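Local coordinates for 3-methyladenine dna-glycosylase (Archaeoglobus fulgidus, PDB 2JHN), which belongs by family to the helix-hairpin-helix superfamily of base excision DNA repair proteins and also carries an N-terminal TATA-box-binding-protein-like domain, at residues A[166-171]-A[191-196]; A[121-126]-A[159-164]; A[129-134]-A[182-187]; A[38-43]-A[147-152]. The protein carries 1 engineered substitution. One frame throughout, in Å; residues are numbered along the deposited sequence. Where two conformers were deposited one is given.

Contact 1 of 4, residues A[166-171]-A[191-196]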
loop_
_atom_site.group_PDB
_atom_site.type_symbol
_atom_site.label_atom_id
_atom_site.label_comp_id
_atom_site.label_asym_id
_atom_site.label_seq_id
_atom_site.Cartn_x
_atom_site.Cartn_y
_atom_site.Cartn_z
ATOM N N ALA A 166 -0.349 -13.834 15.901
ATOM C CA ALA A 166 1.058 -13.576 16.200
ATOM C C ALA A 166 1.230 -12.275 16.974
ATOM O O ALA A 166 2.050 -12.195 17.885
ATOM C CB ALA A 166 1.884 -13.548 14.900
ATOM N N ILE A 167 0.442 -11.263 16.604
ATOM C CA ILE A 167 0.412 -9.972 17.304
ATOM C C ILE A 167 -0.128 -10.063 18.737
ATOM O O ILE A 167 0.422 -9.451 19.666
ATOM C CB ILE A 167 -0.378 -8.912 16.471
ATOM C CG1 ILE A 167 0.408 -8.593 15.192
ATOM C CG2 ILE A 167 -0.660 -7.634 17.290
ATOM C CD1 ILE A 167 1.843 -8.041 15.433
ATOM N N LEU A 168 -1.201 -10.825 18.906
ATOM C CA LEU A 168 -1.768 -11.026 20.231
ATOM C C LEU A 168 -0.729 -11.688 21.148
ATOM O O LEU A 168 -0.566 -11.286 22.308
ATOM C CB LEU A 168 -3.073 -11.836 20.138
ATOM C CG LEU A 168 -4.266 -11.084 19.505
ATOM C CD1 LEU A 168 -5.470 -12.000 19.433
ATOM C CD2 LEU A 168 -4.614 -9.786 20.253
ATOM N N LYS A 169 0.003 -12.654 20.600
ATOM C CA LYS A 169 1.113 -13.308 21.303
ATOM C C LYS A 169 2.274 -12.352 21.599
ATOM O O LYS A 169 2.783 -12.327 22.714
ATOM C CB LYS A 169 1.594 -14.561 20.551
ATOM C CG LYS A 169 2.822 -15.270 21.213
ATOM C CD LYS A 169 2.549 -15.715 22.682
ATOM C CE LYS A 169 3.854 -16.143 23.397
ATOM N NZ LYS A 169 3.772 -16.102 24.890
ATOM N N ALA A 170 2.679 -11.545 20.619
ATOM C CA ALA A 170 3.709 -10.522 20.835
ATOM C C ALA A 170 3.319 -9.605 21.985
ATOM O O ALA A 170 4.161 -9.236 22.805
ATOM C CB ALA A 170 3.938 -9.680 19.522
ATOM N N GLY A 171 2.034 -9.235 22.029
ATOM C CA GLY A 171 1.496 -8.341 23.061
ATOM C C GLY A 171 2.004 -6.919 22.978
ATOM O O GLY A 171 2.859 -6.595 22.146
ATOM N N ILE A 191 -6.808 -3.817 17.676
ATOM C CA ILE A 191 -7.270 -4.184 16.349
ATOM C C ILE A 191 -7.126 -5.695 16.108
ATOM O O ILE A 191 -8.008 -6.329 15.511
ATOM C CB ILE A 191 -6.526 -3.345 15.263
ATOM C CG1 ILE A 191 -6.834 -1.826 15.414
ATOM C CG2 ILE A 191 -6.798 -3.899 13.867
ATOM C CD1 ILE A 191 -8.240 -1.429 15.029
ATOM N N ALA A 192 -6.036 -6.284 16.608
ATOM C CA ALA A 192 -5.794 -7.736 16.445
ATOM C C ALA A 192 -6.900 -8.645 17.036
ATOM O O ALA A 192 -7.141 -9.769 16.563
ATOM C CB ALA A 192 -4.399 -8.118 17.019
ATOM N N LYS A 193 -7.562 -8.153 18.072
ATOM C CA LYS A 193 -8.715 -8.857 18.679
ATOM C C LYS A 193 -9.986 -8.926 17.811
ATOM O O LYS A 193 -10.902 -9.701 18.097
ATOM C CB LYS A 193 -9.050 -8.209 20.032
ATOM C CG LYS A 193 -7.979 -8.426 21.079
ATOM C CD LYS A 193 -8.290 -7.673 22.367
ATOM C CE LYS A 193 -7.156 -7.810 23.359
ATOM N NZ LYS A 193 -7.471 -7.078 24.619
ATOM N N GLU A 194 -10.057 -8.108 16.758
ATOM C CA GLU A 194 -11.261 -8.028 15.926
ATOM C C GLU A 194 -11.408 -9.243 15.025
ATOM O O GLU A 194 -10.457 -9.668 14.374
ATOM C CB GLU A 194 -11.260 -6.738 15.091
ATOM C CG GLU A 194 -11.297 -5.462 15.921
ATOM C CD GLU A 194 -12.675 -5.220 16.530
ATOM O OE1 GLU A 194 -13.637 -4.947 15.790
ATOM O OE2 GLU A 194 -12.810 -5.346 17.752
ATOM N N GLU A 195 -12.607 -9.812 14.996
ATOM C CA GLU A 195 -12.904 -10.937 14.119
ATOM C C GLU A 195 -13.389 -10.435 12.769
ATOM O O GLU A 195 -13.892 -9.310 12.671
ATOM C CB GLU A 195 -13.992 -11.821 14.743
ATOM C CG GLU A 195 -13.488 -12.650 15.899
ATOM C CD GLU A 195 -12.948 -13.982 15.447
ATOM O OE1 GLU A 195 -12.820 -14.206 14.217
ATOM O OE2 GLU A 195 -12.655 -14.819 16.323
ATOM N N ASN A 196 -13.237 -11.276 11.744
ATOM C CA ASN A 196 -13.760 -11.025 10.395
ATOM C C ASN A 196 -13.249 -9.726 9.762
ATOM O O ASN A 196 -13.921 -9.087 8.955
ATOM C CB ASN A 196 -15.301 -11.084 10.386
ATOM C CG ASN A 196 -15.832 -12.411 10.953
ATOM O OD1 ASN A 196 -15.445 -13.485 10.499
ATOM N ND2 ASN A 196 -16.722 -12.329 11.937
#

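Contact 2 of 4, residues A[121-126]-A[159-164]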
loop_
_atom_site.group_PDB
_atom_site.type_symbol
_atom_site.label_atom_id
_atom_site.label_comp_id
_atom_site.label_asym_id
_atom_site.label_seq_id
_atom_site.Cartn_x
_atom_site.Cartn_y
_atom_site.Cartn_z
ATOM N N GLY A 121 -2.813 -3.494 6.580
ATOM C CA GLY A 121 -3.053 -2.083 6.211
ATOM C C GLY A 121 -3.342 -1.199 7.415
ATOM O O GLY A 121 -2.773 -0.111 7.537
ATOM N N ILE A 122 -4.213 -1.662 8.322
ATOM C CA ILE A 122 -4.488 -0.881 9.538
ATOM C C ILE A 122 -3.247 -0.734 10.436
ATOM O O ILE A 122 -2.918 0.379 10.862
ATOM C CB ILE A 122 -5.710 -1.424 10.368
ATOM C CG1 ILE A 122 -6.990 -1.408 9.517
ATOM C CG2 ILE A 122 -5.894 -0.568 11.661
ATOM C CD1 ILE A 122 -8.153 -2.216 10.135
ATOM N N ALA A 123 -2.566 -1.853 10.700
ATOM C CA ALA A 123 -1.386 -1.858 11.553
ATOM C C ALA A 123 -0.343 -0.878 11.003
ATOM O O ALA A 123 0.183 -0.016 11.739
ATOM C CB ALA A 123 -0.808 -3.288 11.670
ATOM N N LYS A 124 -0.063 -0.957 9.706
ATOM C CA LYS A 124 0.945 -0.066 9.132
ATOM C C LYS A 124 0.514 1.416 9.168
ATOM O O LYS A 124 1.347 2.308 9.416
ATOM C CB LYS A 124 1.376 -0.533 7.715
ATOM C CG LYS A 124 2.129 -1.871 7.715
ATOM C CD LYS A 124 2.592 -2.294 6.324
ATOM C CE LYS A 124 4.117 -2.378 6.270
ATOM N NZ LYS A 124 4.736 -2.553 4.887
ATOM N N ALA A 125 -0.786 1.681 8.977
ATOM C CA ALA A 125 -1.279 3.061 9.043
ATOM C C ALA A 125 -1.074 3.660 10.454
ATOM O O ALA A 125 -0.710 4.825 10.600
ATOM C CB ALA A 125 -2.766 3.150 8.594
ATOM N N ILE A 126 -1.293 2.829 11.468
ATOM C CA ILE A 126 -1.088 3.201 12.842
ATOM C C ILE A 126 0.398 3.456 13.127
ATOM O O ILE A 126 0.758 4.483 13.730
ATOM C CB ILE A 126 -1.636 2.110 13.789
ATOM C CG1 ILE A 126 -3.168 2.069 13.753
ATOM C CG2 ILE A 126 -1.136 2.370 15.256
ATOM C CD1 ILE A 126 -3.743 0.808 14.417
ATOM N N TYR A 159 9.126 -13.508 3.477
ATOM C CA TYR A 159 8.650 -12.968 4.753
ATOM C C TYR A 159 7.192 -12.512 4.621
ATOM O O TYR A 159 6.798 -11.990 3.570
ATOM C CB TYR A 159 9.559 -11.813 5.203
ATOM C CG TYR A 159 11.048 -12.177 5.214
ATOM C CD1 TYR A 159 11.681 -12.623 6.382
ATOM C CD2 TYR A 159 11.806 -12.086 4.049
ATOM C CE1 TYR A 159 13.068 -12.973 6.375
ATOM C CE2 TYR A 159 13.165 -12.421 4.027
ATOM C CZ TYR A 159 13.789 -12.855 5.189
ATOM O OH TYR A 159 15.149 -13.174 5.107
ATOM N N GLY A 160 6.400 -12.733 5.676
ATOM C CA GLY A 160 4.994 -12.275 5.722
ATOM C C GLY A 160 4.733 -11.289 6.857
ATOM O O GLY A 160 5.466 -11.259 7.850
ATOM N N PHE A 161 3.689 -10.460 6.728
ATOM C CA PHE A 161 3.300 -9.605 7.830
ATOM C C PHE A 161 2.669 -10.473 8.947
ATOM O O PHE A 161 1.942 -11.402 8.649
ATOM C CB PHE A 161 2.304 -8.508 7.395
ATOM C CG PHE A 161 2.196 -7.388 8.394
ATOM C CD1 PHE A 161 3.169 -6.385 8.438
ATOM C CD2 PHE A 161 1.156 -7.368 9.342
ATOM C CE1 PHE A 161 3.093 -5.378 9.384
ATOM C CE2 PHE A 161 1.086 -6.357 10.302
ATOM C CZ PHE A 161 2.041 -5.362 10.320
ATOM N N PRO A 162 2.965 -10.176 10.221
ATOM C CA PRO A 162 2.378 -10.937 11.361
ATOM C C PRO A 162 0.856 -11.105 11.266
ATOM O O PRO A 162 0.156 -10.138 10.921
ATOM C CB PRO A 162 2.757 -10.085 12.568
ATOM C CG PRO A 162 4.065 -9.446 12.154
ATOM C CD PRO A 162 3.882 -9.126 10.681
ATOM N N THR A 163 0.371 -12.324 11.549
ATOM C CA THR A 163 -1.060 -12.624 11.623
ATOM C C THR A 163 -1.617 -11.930 12.863
ATOM O O THR A 163 -0.852 -11.533 13.736
ATOM C CB THR A 163 -1.337 -14.148 11.758
ATOM O OG1 THR A 163 -0.682 -14.636 12.936
ATOM C CG2 THR A 163 -0.853 -14.928 10.512
ATOM N N GLN A 164 -2.944 -11.785 12.948
ATOM C CA GLN A 164 -3.550 -11.216 14.165
ATOM C C GLN A 164 -3.155 -12.027 15.404
ATOM O O GLN A 164 -2.820 -11.462 16.436
ATOM C CB GLN A 164 -5.071 -11.090 14.029
ATOM C CG GLN A 164 -5.489 -10.162 12.878
ATOM C CD GLN A 164 -6.981 -10.071 12.717
ATOM O OE1 GLN A 164 -7.498 -10.131 11.603
ATOM N NE2 GLN A 164 -7.696 -9.909 13.841
#

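Contact 3 of 4, residues A[129-134]-A[182-187]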
loop_
_atom_site.group_PDB
_atom_site.type_symbol
_atom_site.label_atom_id
_atom_site.label_comp_id
_atom_site.label_asym_id
_atom_site.label_seq_id
_atom_site.Cartn_x
_atom_site.Cartn_y
_atom_site.Cartn_z
ATOM N N GLN A 129 1.736 6.902 12.177
ATOM C CA GLN A 129 1.250 8.101 12.886
ATOM C C GLN A 129 2.418 8.941 13.453
ATOM O O GLN A 129 3.262 8.429 14.190
ATOM C CB GLN A 129 0.216 7.734 13.977
ATOM C CG GLN A 129 -1.079 7.104 13.399
ATOM C CD GLN A 129 -2.146 6.710 14.429
ATOM O OE1 GLN A 129 -1.862 6.484 15.613
ATOM N NE2 GLN A 129 -3.386 6.627 13.972
ATOM N N GLN A 130 2.472 10.210 13.043
ATOM C CA GLN A 130 3.444 11.219 13.551
ATOM C C GLN A 130 4.914 10.973 13.173
ATOM O O GLN A 130 5.809 11.616 13.726
ATOM C CB GLN A 130 3.320 11.421 15.081
ATOM C CG GLN A 130 2.033 12.088 15.554
ATOM C CD GLN A 130 0.930 11.081 15.814
ATOM O OE1 GLN A 130 1.134 10.089 16.530
ATOM N NE2 GLN A 130 -0.241 11.318 15.230
ATOM N N ILE A 131 5.175 10.042 12.254
ATOM C CA ILE A 131 6.563 9.752 11.833
ATOM C C ILE A 131 6.671 9.698 10.318
ATOM O O ILE A 131 5.649 9.718 9.625
ATOM C CB ILE A 131 7.151 8.455 12.485
ATOM C CG1 ILE A 131 6.302 7.215 12.135
ATOM C CG2 ILE A 131 7.297 8.628 14.000
ATOM C CD1 ILE A 131 6.950 5.860 12.529
ATOM N N SER A 132 7.903 9.661 9.805
ATOM C CA SER A 132 8.124 9.556 8.364
ATOM C C SER A 132 7.813 8.144 7.907
ATOM O O SER A 132 7.866 7.203 8.710
ATOM C CB SER A 132 9.564 9.927 7.979
ATOM O OG SER A 132 10.508 8.961 8.431
ATOM N N PHE A 133 7.500 8.005 6.619
ATOM C CA PHE A 133 7.265 6.696 6.014
ATOM C C PHE A 133 8.496 5.769 6.100
ATOM O O PHE A 133 8.361 4.594 6.431
ATOM C CB PHE A 133 6.753 6.849 4.565
ATOM C CG PHE A 133 6.265 5.563 3.951
ATOM C CD1 PHE A 133 5.178 4.871 4.496
ATOM C CD2 PHE A 133 6.889 5.041 2.817
ATOM C CE1 PHE A 133 4.726 3.683 3.914
ATOM C CE2 PHE A 133 6.445 3.843 2.238
ATOM C CZ PHE A 133 5.369 3.169 2.786
ATOM N N VAL A 134 9.688 6.292 5.819
ATOM C CA VAL A 134 10.926 5.503 5.942
ATOM C C VAL A 134 11.122 4.922 7.360
ATOM O O VAL A 134 11.458 3.740 7.502
ATOM C CB VAL A 134 12.202 6.305 5.522
ATOM C CG1 VAL A 134 13.481 5.568 5.955
ATOM C CG2 VAL A 134 12.227 6.539 4.023
ATOM N N ARG A 182 4.144 3.016 23.290
ATOM C CA ARG A 182 3.157 2.234 24.034
ATOM C C ARG A 182 1.704 2.300 23.475
ATOM O O ARG A 182 1.039 1.266 23.366
ATOM C CB ARG A 182 3.183 2.586 25.528
ATOM C CG ARG A 182 2.073 1.904 26.274
ATOM C CD ARG A 182 2.227 1.911 27.777
ATOM N NE ARG A 182 1.392 0.825 28.286
ATOM C CZ ARG A 182 1.832 -0.395 28.591
ATOM N NH1 ARG A 182 3.130 -0.699 28.498
ATOM N NH2 ARG A 182 0.970 -1.311 29.016
ATOM N N ARG A 183 1.228 3.500 23.126
ATOM C CA ARG A 183 -0.153 3.644 22.632
ATOM C C ARG A 183 -0.361 2.946 21.292
ATOM O O ARG A 183 -1.380 2.287 21.098
ATOM C CB ARG A 183 -0.608 5.113 22.547
ATOM C CG ARG A 183 -2.131 5.267 22.317
ATOM C CD ARG A 183 -2.926 4.571 23.427
ATOM N NE ARG A 183 -4.088 3.751 23.027
ATOM C CZ ARG A 183 -4.883 3.947 21.974
ATOM N NH1 ARG A 183 -4.677 4.943 21.122
ATOM N NH2 ARG A 183 -5.903 3.118 21.766
ATOM N N LYS A 184 0.607 3.096 20.388
ATOM C CA LYS A 184 0.575 2.412 19.064
ATOM C C LYS A 184 0.480 0.893 19.279
ATOM O O LYS A 184 -0.433 0.226 18.765
ATOM C CB LYS A 184 1.798 2.762 18.193
ATOM C CG LYS A 184 1.686 4.073 17.365
ATOM C CD LYS A 184 2.963 4.395 16.623
ATOM C CE LYS A 184 2.884 5.774 15.960
ATOM N NZ LYS A 184 4.109 6.053 15.181
ATOM N N ALA A 185 1.400 0.351 20.077
ATOM C CA ALA A 185 1.359 -1.063 20.459
ATOM C C ALA A 185 0.014 -1.457 21.026
ATOM O O ALA A 185 -0.557 -2.471 20.649
ATOM C CB ALA A 185 2.502 -1.401 21.453
ATOM N N GLU A 186 -0.513 -0.629 21.921
ATOM C CA GLU A 186 -1.819 -0.846 22.500
ATOM C C GLU A 186 -2.958 -0.885 21.469
ATOM O O GLU A 186 -3.822 -1.743 21.524
ATOM C CB GLU A 186 -2.087 0.247 23.536
ATOM C CG GLU A 186 -1.371 0.005 24.839
ATOM C CD GLU A 186 -1.825 0.940 25.944
ATOM O OE1 GLU A 186 -2.342 2.040 25.625
ATOM O OE2 GLU A 186 -1.654 0.570 27.129
ATOM N N LEU A 187 -2.929 0.048 20.521
ATOM C CA LEU A 187 -3.971 0.131 19.503
ATOM C C LEU A 187 -3.903 -1.061 18.515
ATOM O O LEU A 187 -4.931 -1.635 18.154
ATOM C CB LEU A 187 -3.880 1.478 18.790
ATOM C CG LEU A 187 -4.977 1.864 17.791
ATOM C CD1 LEU A 187 -6.375 1.722 18.408
ATOM C CD2 LEU A 187 -4.721 3.273 17.255
#

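Contact 4 of 4, residues A[38-43]-A[147-152]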
loop_
_atom_site.group_PDB
_atom_site.type_symbol
_atom_site.label_atom_id
_atom_site.label_comp_id
_atom_site.label_asym_id
_atom_site.label_seq_id
_atom_site.Cartn_x
_atom_site.Cartn_y
_atom_site.Cartn_z
ATOM N N ALA A 38 5.850 -13.792 1.638
ATOM C CA ALA A 38 5.049 -14.923 2.060
ATOM C C ALA A 38 3.639 -14.364 2.225
ATOM O O ALA A 38 3.452 -13.237 2.737
ATOM C CB ALA A 38 5.561 -15.484 3.376
ATOM N N ILE A 39 2.654 -15.110 1.744
ATOM C CA ILE A 39 1.269 -14.751 2.001
ATOM C C ILE A 39 0.584 -15.910 2.744
ATOM O O ILE A 39 0.957 -17.078 2.574
ATOM C CB ILE A 39 0.504 -14.310 0.717
ATOM C CG1 ILE A 39 0.412 -15.456 -0.287
ATOM C CG2 ILE A 39 1.175 -13.068 0.079
ATOM C CD1 ILE A 39 -0.507 -15.203 -1.490
ATOM N N VAL A 40 -0.384 -15.579 3.592
ATOM C CA VAL A 40 -1.148 -16.611 4.291
ATOM C C VAL A 40 -2.318 -17.002 3.404
ATOM O O VAL A 40 -3.117 -16.155 2.981
ATOM C CB VAL A 40 -1.585 -16.185 5.721
ATOM C CG1 VAL A 40 -2.349 -17.312 6.410
ATOM C CG2 VAL A 40 -0.363 -15.851 6.555
ATOM N N LEU A 41 -2.380 -18.291 3.077
ATOM C CA LEU A 41 -3.375 -18.796 2.153
ATOM C C LEU A 41 -3.975 -20.051 2.769
ATOM O O LEU A 41 -3.268 -21.050 2.999
ATOM C CB LEU A 41 -2.724 -19.089 0.801
ATOM C CG LEU A 41 -3.569 -18.993 -0.463
ATOM C CD1 LEU A 41 -4.054 -17.567 -0.707
ATOM C CD2 LEU A 41 -2.748 -19.489 -1.642
ATOM N N ASP A 42 -5.274 -19.970 3.064
ATOM C CA ASP A 42 -6.006 -21.001 3.813
ATOM C C ASP A 42 -5.249 -21.489 5.055
ATOM O O ASP A 42 -4.943 -22.681 5.195
ATOM C CB ASP A 42 -6.437 -22.146 2.884
ATOM C CG ASP A 42 -7.438 -21.684 1.820
ATOM O OD1 ASP A 42 -8.494 -21.111 2.187
ATOM O OD2 ASP A 42 -7.164 -21.885 0.616
ATOM N N GLY A 43 -4.922 -20.540 5.930
ATOM C CA GLY A 43 -4.327 -20.828 7.227
ATOM C C GLY A 43 -2.892 -21.303 7.198
ATOM O O GLY A 43 -2.367 -21.778 8.214
ATOM N N PHE A 147 8.030 -11.433 14.412
ATOM C CA PHE A 147 6.688 -11.967 14.608
ATOM C C PHE A 147 6.013 -12.437 13.314
ATOM O O PHE A 147 4.959 -13.085 13.342
ATOM C CB PHE A 147 5.826 -10.946 15.376
ATOM C CG PHE A 147 6.394 -10.551 16.733
ATOM C CD1 PHE A 147 6.511 -11.497 17.768
ATOM C CD2 PHE A 147 6.817 -9.242 16.976
ATOM C CE1 PHE A 147 7.039 -11.122 19.034
ATOM C CE2 PHE A 147 7.345 -8.863 18.213
ATOM C CZ PHE A 147 7.461 -9.815 19.245
ATOM N N GLY A 148 6.613 -12.120 12.170
ATOM C CA GLY A 148 6.041 -12.518 10.894
ATOM C C GLY A 148 6.337 -13.947 10.507
ATOM O O GLY A 148 7.236 -14.587 11.062
ATOM N N ASP A 149 5.575 -14.460 9.549
ATOM C CA ASP A 149 5.845 -15.770 8.979
ATOM C C ASP A 149 7.121 -15.744 8.147
ATOM O O ASP A 149 7.488 -14.716 7.586
ATOM C CB ASP A 149 4.675 -16.236 8.117
ATOM C CG ASP A 149 3.531 -16.781 8.943
ATOM O OD1 ASP A 149 3.746 -17.759 9.710
ATOM O OD2 ASP A 149 2.412 -16.236 8.819
ATOM N N GLU A 150 7.790 -16.893 8.079
ATOM C CA GLU A 150 8.980 -17.074 7.257
ATOM C C GLU A 150 8.822 -18.387 6.500
ATOM O O GLU A 150 8.487 -19.422 7.100
ATOM C CB GLU A 150 10.230 -17.092 8.141
ATOM C CG GLU A 150 11.514 -16.609 7.469
ATOM C CD GLU A 150 12.710 -16.560 8.429
ATOM O OE1 GLU A 150 12.499 -16.337 9.652
ATOM O OE2 GLU A 150 13.862 -16.739 7.956
ATOM N N VAL A 151 9.006 -18.331 5.184
ATOM C CA VAL A 151 8.949 -19.509 4.335
ATOM C C VAL A 151 10.270 -19.600 3.583
ATOM O O VAL A 151 10.731 -18.630 2.973
ATOM C CB VAL A 151 7.746 -19.477 3.330
ATOM C CG1 VAL A 151 7.797 -20.653 2.375
ATOM C CG2 VAL A 151 6.414 -19.483 4.057
ATOM N N GLU A 152 10.897 -20.770 3.655
ATOM C CA GLU A 152 12.057 -21.056 2.835
ATOM C C GLU A 152 11.593 -21.944 1.682
ATOM O O GLU A 152 10.938 -22.977 1.894
ATOM C CB GLU A 152 13.162 -21.725 3.669
ATOM C CG GLU A 152 14.568 -21.394 3.193
ATOM C CD GLU A 152 15.592 -21.376 4.326
ATOM O OE1 GLU A 152 15.350 -22.015 5.381
ATOM O OE2 GLU A 152 16.646 -20.718 4.160
#

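Contact 1 of 4, residues A[166-171]-A[191-196]
Ile167 and Leu168 meet Ala192 and Lys193 without a flat group on either side, so there is no ring or amide here whose faces and edges could be assigned; Ile167 and Ala192 also touch Phe119 of helix 118-127, outside the two segments. The interface is instead a case of methyls gathered round a methyl. Ala192 CB, pointing at the helix opposite, receives Leu168 CD2 at 3.6 Å and Ile167 CG2 at 3.8 Å, and Leu168 CG follows at 3.9 Å. Ile167 sets CG2 opposite its own backbone N (chi1 -67° for the CG1 branch), which turns that methyl to Ala192 while the CG1-CD1 arm leads away and lies on Pro162. Leu168 does more than its neighbour: its CD2 also rests against the aliphatic CG of Lys193, 3.7 Å away, the two side chains slanting across each other. Lys193 continues from there as an extended chain, so that of this side chain CG is what meets the leucine. Helices 164-177 and 182-192 thus come together within the helical part of the HhH-GPD family region, where Leu168 CA and Ala192 CA are 6.4 Å apart. Ile167 and Ala192 are buried; Leu168 and Lys193 are exposed. Nearby, Gln164 NE2 hydrogen-bonds to the carbonyl oxygens of Ala192 and Glu194. Between the two segments themselves the chemistry is purely apolar, implying cohesion through shape and the exclusion of water, with little directional restraint.

Contact 2 of 4, residues A[121-126]-A[159-164]
Phe161 pushes its ring towards helix 118-127, where Ala123 and Lys124 receive its far end. The tight part is small and buried. Ala123 CB sits 3.8 Å from Phe161 CZ and 3.9 Å from Phe161 CE2, a methyl lodged at the leading corner of the ring in a slanted approach. The ring is brought there by a first torsion that carries CG opposite the backbone N (chi1 -163°) and beside the carbonyl carbon, which puts one face under the following residue: Pro162 CD lies 3.3 Å above the plane of the Phe161 ring, towards the rim. Val144 of helix 133-147 adds a further touch. Lys124 gives the looser side: its CG comes to 4.0 Å from Phe161 CE1, and the lysine and the phenyl run past one another in opposite senses. Beyond that point the chain bends (chi3 118°) and carries NZ away from the aromatic ring to the carbonyl O of Thr26, itself a residue of a bound sodium ion site; Glu137 is a weak, more distant partner. The partly exposed lysine therefore has an apolar stem and a polar end in different surroundings. The arrangement is that of a phenylalanine from the link between strand 156-159 and helix 164-177, whose N-cap is Thr163, packed on the side of helix 118-127 and joining the hairpin region to the HhH-GPD helical fold.

Contact 3 of 4, residues A[129-134]-A[182-187]
Lys184 reaches from helix 182-192 to Gln129 as an almost fully stretched arm. Its CB points at segment 129-134, and CG, set opposite the carbonyl carbon (chi1 -85°), starts a chain that stays extended to the end. CB, CG and CD serve as the span, and it is at CE that the far segment is met: Lys184 CE lies 3.9 Å from Gln129 CB and 3.2 Å from Gln129 O. The tip then delivers the bond of the contact, Lys184 NZ to Gln129 O at 2.7 Å. The ammonium lies in the plane of the carbonyl on a lone pair, with a C=O...N angle of 143°. A second acceptor, the carbonyl O of Ile127, binds the same nitrogen, so two main-chain oxygens just where helix 118-127 gives way to the turn are gathered by one ammonium group. Ile131 flanks this tip, its CD1 3.9 Å from Lys184 NZ, its side chain passing at a slant. Gln129 itself turns its amide elsewhere, NE2 going to Thr222 OG1 and Gly217 O. Along the lysine's own helix, Arg182 NE and Arg183 NE both form salt bridges with Glu186, and the Arg182 nitrogen approaches OE2 from above the carboxylate plane. At Ile127, the last residue of helix 118-127, the positive group would be expected to gain from the helix dipole, and its grip ties the turn to helix 182-192 by polar means at the surface.

Contact 4 of 4, residues A[38-43]-A[147-152]
Val40 and Asp149 cross at about a right angle, and Ala38 and Val151 face one another beside them. In the first pair Val40 CG2 is 3.6 Å from Asp149 OD2, a methyl set against a carboxylate oxygen. The valine's CG1 lies opposite its backbone N (chi1 -179°), which leaves CG2 beside the N and turned to the aspartate; Asp149 CG lies anti to its own carbonyl carbon, beside the backbone N. The second pair is the apolar one, Ala38 CB to Val151 CG2 at 4.1 Å, each CB directed at the other segment. Val151 and Asp149 both also touch Ala45 of strand 44-54. Main-chain hydrogen bonds of Asp149 with Gly160 and of Val151 with Phe158 belong to the small antiparallel hairpin 150-153/156-159 and its approach, in the HhH-GPD family region. Another, between Ala38 and Tyr159, links that hairpin to strand 34-41 of the TBP-like sheet. Here the two family regions meet side chain to side chain. Because the apolar pair is only lightly packed and the carboxylate merely grazes a methyl, the direct chemistry between the segments is modest van der Waals contact, and a directional link is supplied next to it by the main-chain bond of Ala38 with Tyr159.

Overall arrangement
Contact 2 is the buried one of the four, contacts 1 and 4 are partly buried, and contact 3 lies at the surface. The polar contact, an ammonium gripping carbonyls, is the one at the surface; the buried contact 2 is mainly apolar, while contacts 1 and 4 differ, one apolar and the other adding a carboxylate to a methyl pair. Contacts 1 and 3 share helix 182-192, with centres about 17 Å apart. Contact 2 touches each of the others: contact 1 through Pro162 and Gln164, contact 3 through Ile126, contact 4 through Tyr159-Ala38 and Gly160-Asp149 backbone pairs. Contacts 1 and 4 also meet at Phe147. Contact 4 alone joins the HhH-GPD part to the TBP-like region.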